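Local coordinates for ubiquinone biosynthesis protein UbiJ (Escherichia coli, PDB 6H6O) that binds hydrophobic intermediates of ubiquinone biosynthesis through its SCP2 domain and is essential for the stability of the Ubi complex, at residues 36-48 against 57-69. Residues are numbered along the deposited sequence; the frame is centred on the assembly and turned at random. Where two conformers were deposited one is given.
With CA (calcium ion), chain I.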
# COMPACT_ATOMS: atom_id res chain seq x y z
N LEU A 36 7.86 -13.12 19.01
CA LEU A 36 7.84 -11.65 19.10
C LEU A 36 7.03 -11.07 20.26
O LEU A 36 6.94 -9.84 20.39
CB LEU A 36 7.35 -11.06 17.77
CG LEU A 36 8.13 -11.43 16.51
CD1 LEU A 36 7.48 -10.82 15.30
CD2 LEU A 36 9.59 -10.99 16.61
N LYS A 37 6.43 -11.94 21.08
CA LYS A 37 5.55 -11.51 22.18
C LYS A 37 6.12 -10.38 23.05
O LYS A 37 5.42 -9.40 23.27
CB LYS A 37 5.11 -12.70 23.04
CG LYS A 37 3.91 -12.36 23.93
CD LYS A 37 3.45 -13.50 24.81
CE LYS A 37 2.14 -13.18 25.49
NZ LYS A 37 1.69 -14.30 26.36
N THR A 38 7.39 -10.48 23.50
CA THR A 38 7.95 -9.42 24.38
C THR A 38 8.12 -8.09 23.66
O THR A 38 7.96 -7.03 24.28
CB THR A 38 9.22 -9.86 25.09
OG1 THR A 38 10.22 -10.05 24.11
CG2 THR A 38 9.03 -11.10 25.96
N ALA A 39 8.42 -8.14 22.34
CA ALA A 39 8.57 -6.93 21.53
C ALA A 39 7.19 -6.29 21.30
O ALA A 39 7.07 -5.08 21.37
CB ALA A 39 9.22 -7.27 20.21
N ARG A 40 6.14 -7.11 21.07
CA ARG A 40 4.78 -6.57 20.89
C ARG A 40 4.23 -5.96 22.17
O ARG A 40 3.49 -4.97 22.10
CB ARG A 40 3.82 -7.63 20.38
CG ARG A 40 4.10 -8.04 18.94
CD ARG A 40 3.04 -8.95 18.34
NE ARG A 40 2.76 -10.12 19.18
CZ ARG A 40 3.15 -11.36 18.92
NH1 ARG A 40 3.83 -11.63 17.80
NH2 ARG A 40 2.87 -12.34 19.75
N SER A 41 4.63 -6.51 23.35
CA SER A 41 4.12 -6.03 24.65
C SER A 41 4.35 -4.54 24.87
O SER A 41 3.53 -3.87 25.50
CB SER A 41 4.71 -6.84 25.81
OG SER A 41 6.02 -6.41 26.11
N ARG A 42 5.46 -4.01 24.31
CA ARG A 42 5.83 -2.59 24.40
C ARG A 42 4.78 -1.66 23.73
O ARG A 42 4.75 -0.48 24.03
CB ARG A 42 7.21 -2.37 23.75
CG ARG A 42 8.36 -3.02 24.55
CD ARG A 42 9.72 -2.51 24.14
NE ARG A 42 10.10 -3.00 22.81
CZ ARG A 42 11.23 -3.63 22.53
NH1 ARG A 42 12.13 -3.87 23.47
NH2 ARG A 42 11.48 -4.03 21.28
N LEU A 43 3.97 -2.19 22.81
CA LEU A 43 2.95 -1.44 22.05
C LEU A 43 1.52 -1.69 22.55
O LEU A 43 0.59 -1.07 22.02
CB LEU A 43 3.03 -1.81 20.55
CG LEU A 43 4.30 -1.34 19.83
CD1 LEU A 43 4.45 -2.06 18.48
CD2 LEU A 43 4.31 0.17 19.61
N LEU A 44 1.33 -2.58 23.52
CA LEU A 44 -0.04 -2.92 23.98
C LEU A 44 -0.83 -1.71 24.41
O LEU A 44 -0.35 -0.90 25.20
CB LEU A 44 -0.07 -4.01 25.06
CG LEU A 44 0.53 -5.37 24.68
CD1 LEU A 44 0.48 -6.33 25.84
CD2 LEU A 44 -0.09 -5.92 23.41
N GLY A 45 -2.01 -1.56 23.82
CA GLY A 45 -2.90 -0.44 24.09
C GLY A 45 -2.58 0.85 23.38
O GLY A 45 -3.34 1.82 23.48
N LYS A 46 -1.48 0.89 22.61
CA LYS A 46 -1.09 2.10 21.90
C LYS A 46 -1.91 2.35 20.65
O LYS A 46 -2.32 1.41 19.95
CB LYS A 46 0.43 2.11 21.59
CG LYS A 46 1.31 2.07 22.85
CD LYS A 46 1.16 3.30 23.78
CE LYS A 46 2.13 3.19 24.94
NZ LYS A 46 1.90 4.27 25.94
N VAL A 47 -2.15 3.64 20.37
CA VAL A 47 -2.81 4.16 19.17
C VAL A 47 -1.75 4.97 18.37
O VAL A 47 -1.28 6.01 18.85
CB VAL A 47 -4.05 5.02 19.46
CG1 VAL A 47 -4.71 5.47 18.14
CG2 VAL A 47 -5.05 4.29 20.35
N LEU A 48 -1.37 4.47 17.18
CA LEU A 48 -0.39 5.12 16.33
C LEU A 48 -1.09 5.65 15.09
O LEU A 48 -1.62 4.85 14.31
CB LEU A 48 0.73 4.14 15.95
CG LEU A 48 1.81 4.60 14.92
CD1 LEU A 48 2.57 5.86 15.42
CD2 LEU A 48 2.81 3.47 14.62
N THR A 57 -6.34 10.80 3.43
CA THR A 57 -6.81 10.11 4.63
C THR A 57 -5.70 9.62 5.56
O THR A 57 -4.59 9.36 5.12
CB THR A 57 -7.69 8.92 4.21
OG1 THR A 57 -6.98 8.11 3.28
CG2 THR A 57 -9.06 9.35 3.66
N SER A 58 -6.03 9.44 6.83
CA SER A 58 -5.13 8.94 7.87
C SER A 58 -5.22 7.40 7.96
O SER A 58 -6.19 6.80 7.49
CB SER A 58 -5.54 9.53 9.22
OG SER A 58 -5.70 10.94 9.17
N LEU A 59 -4.21 6.78 8.59
CA LEU A 59 -4.18 5.36 8.94
C LEU A 59 -4.00 5.34 10.46
O LEU A 59 -3.14 6.02 10.99
CB LEU A 59 -3.01 4.61 8.30
CG LEU A 59 -3.08 4.26 6.81
CD1 LEU A 59 -1.80 3.57 6.40
CD2 LEU A 59 -4.28 3.31 6.49
N ILE A 60 -4.82 4.58 11.16
CA ILE A 60 -4.71 4.50 12.61
C ILE A 60 -4.51 3.03 12.99
O ILE A 60 -5.29 2.18 12.59
CB ILE A 60 -5.90 5.19 13.32
CG1 ILE A 60 -6.04 6.69 12.88
CG2 ILE A 60 -5.74 5.09 14.85
CD1 ILE A 60 -7.07 6.94 11.80
N LEU A 61 -3.42 2.75 13.70
CA LEU A 61 -3.04 1.40 14.13
C LEU A 61 -3.32 1.29 15.63
O LEU A 61 -2.80 2.11 16.41
CB LEU A 61 -1.56 1.15 13.85
CG LEU A 61 -1.14 0.70 12.42
CD1 LEU A 61 -1.62 1.65 11.34
CD2 LEU A 61 0.37 0.53 12.34
N VAL A 62 -4.16 0.33 16.04
CA VAL A 62 -4.50 0.14 17.47
C VAL A 62 -3.97 -1.22 17.86
O VAL A 62 -4.47 -2.23 17.38
CB VAL A 62 -6.03 0.25 17.74
CG1 VAL A 62 -6.33 0.08 19.23
CG2 VAL A 62 -6.59 1.57 17.20
N PHE A 63 -2.98 -1.25 18.76
CA PHE A 63 -2.31 -2.48 19.15
C PHE A 63 -2.93 -3.19 20.36
O PHE A 63 -3.00 -2.61 21.44
CB PHE A 63 -0.81 -2.23 19.39
CG PHE A 63 -0.07 -1.68 18.19
CD1 PHE A 63 0.51 -2.55 17.26
CD2 PHE A 63 0.03 -0.31 17.98
CE1 PHE A 63 1.18 -2.04 16.13
CE2 PHE A 63 0.70 0.19 16.85
CZ PHE A 63 1.28 -0.68 15.93
N SER A 64 -3.38 -4.45 20.17
CA SER A 64 -3.91 -5.26 21.27
C SER A 64 -3.00 -6.51 21.41
O SER A 64 -2.03 -6.63 20.67
CB SER A 64 -5.39 -5.60 21.07
OG SER A 64 -5.62 -6.50 20.01
N GLU A 65 -3.29 -7.41 22.36
CA GLU A 65 -2.45 -8.59 22.58
C GLU A 65 -2.45 -9.58 21.39
O GLU A 65 -1.40 -10.08 21.05
CB GLU A 65 -2.80 -9.30 23.90
CG GLU A 65 -1.70 -10.27 24.34
CD GLU A 65 -2.10 -11.32 25.35
OE1 GLU A 65 -1.27 -11.62 26.25
OE2 GLU A 65 -3.22 -11.87 25.24
N ARG A 66 -3.58 -9.81 20.74
CA ARG A 66 -3.62 -10.82 19.67
C ARG A 66 -3.58 -10.25 18.26
O ARG A 66 -3.38 -11.01 17.30
CB ARG A 66 -4.84 -11.74 19.86
CG ARG A 66 -4.74 -12.59 21.13
CD ARG A 66 -5.59 -13.85 21.05
NE ARG A 66 -7.00 -13.59 21.33
CZ ARG A 66 -7.61 -13.88 22.47
NH1 ARG A 66 -6.94 -14.46 23.46
NH2 ARG A 66 -8.90 -13.61 22.63
N GLN A 67 -3.78 -8.94 18.12
CA GLN A 67 -3.72 -8.32 16.80
C GLN A 67 -3.58 -6.83 16.86
O GLN A 67 -3.76 -6.22 17.93
CB GLN A 67 -4.99 -8.65 15.99
CG GLN A 67 -6.28 -8.01 16.53
CD GLN A 67 -7.49 -8.51 15.79
OE1 GLN A 67 -7.85 -7.97 14.74
NE2 GLN A 67 -8.16 -9.51 16.34
N VAL A 68 -3.32 -6.23 15.68
CA VAL A 68 -3.34 -4.78 15.48
C VAL A 68 -4.55 -4.54 14.57
O VAL A 68 -4.79 -5.30 13.60
CB VAL A 68 -2.02 -4.20 14.90
CG1 VAL A 68 -1.59 -4.92 13.62
CG2 VAL A 68 -2.12 -2.68 14.67
N ASP A 69 -5.32 -3.53 14.91
CA ASP A 69 -6.46 -3.15 14.11
C ASP A 69 -6.09 -1.88 13.37
O ASP A 69 -5.42 -1.01 13.93
CB ASP A 69 -7.69 -2.95 15.00
CG ASP A 69 -8.29 -4.29 15.36
OD1 ASP A 69 -8.97 -4.89 14.50
OD2 ASP A 69 -7.98 -4.79 16.46
CA CA I . -9.88 -4.79 12.19
O HOH W 1 1.25 -10.11 21.69
O HOH W 2 -10.18 -2.39 12.01
O HOH W 3 -12.08 -4.26 12.95
O HOH W 4 -10.47 -6.85 12.69
O HOH W 5 -10.62 -4.95 10.08
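Leu48 and Leu61 form an antiparallel hydrogen-bonded pair, with Leu48 N to Leu61 O at 2.9 Å and Leu61 N to Leu48 O at 2.8 Å, both nearly straight. Phe63 N continues the pairing to Lys46 O. Beyond it, Phe63 O takes the N-H of Gly45, inside the type II turn from Leu43 to Lys46; this bond is more bent (148° at the hydrogen). The Leu48-Leu61 bonds pair strands 47-52 and 58-63, the first hairpin of the five-stranded mixed sheet of the SCP2 domain, and those of Phe63 extend the pairing into the loop that follows helix 37-41.

Apolar packing centres on the Phe63 ring. Leu43 CD1 makes a CH-pi contact over one face, 4.2 Å from the ring centroid, while Val68 CG2 lies over the opposite face and Leu48 CB meets the edge at CE2. With CG anti to its carbonyl carbon (chi1 -68°), Leu43 runs alongside the phenyl group, pointing the same way. Val47 CG1 presses on Ile60 CG2 at a tight 3.5 Å, and both side chains also touch Trp74.

Polar links run from helix 37-41 to Glu65: the extended Lys37 reaches Glu65 OE1 in a long salt bridge (NZ, 4.0 Å), and a water joins Arg40 NE to Glu65 O.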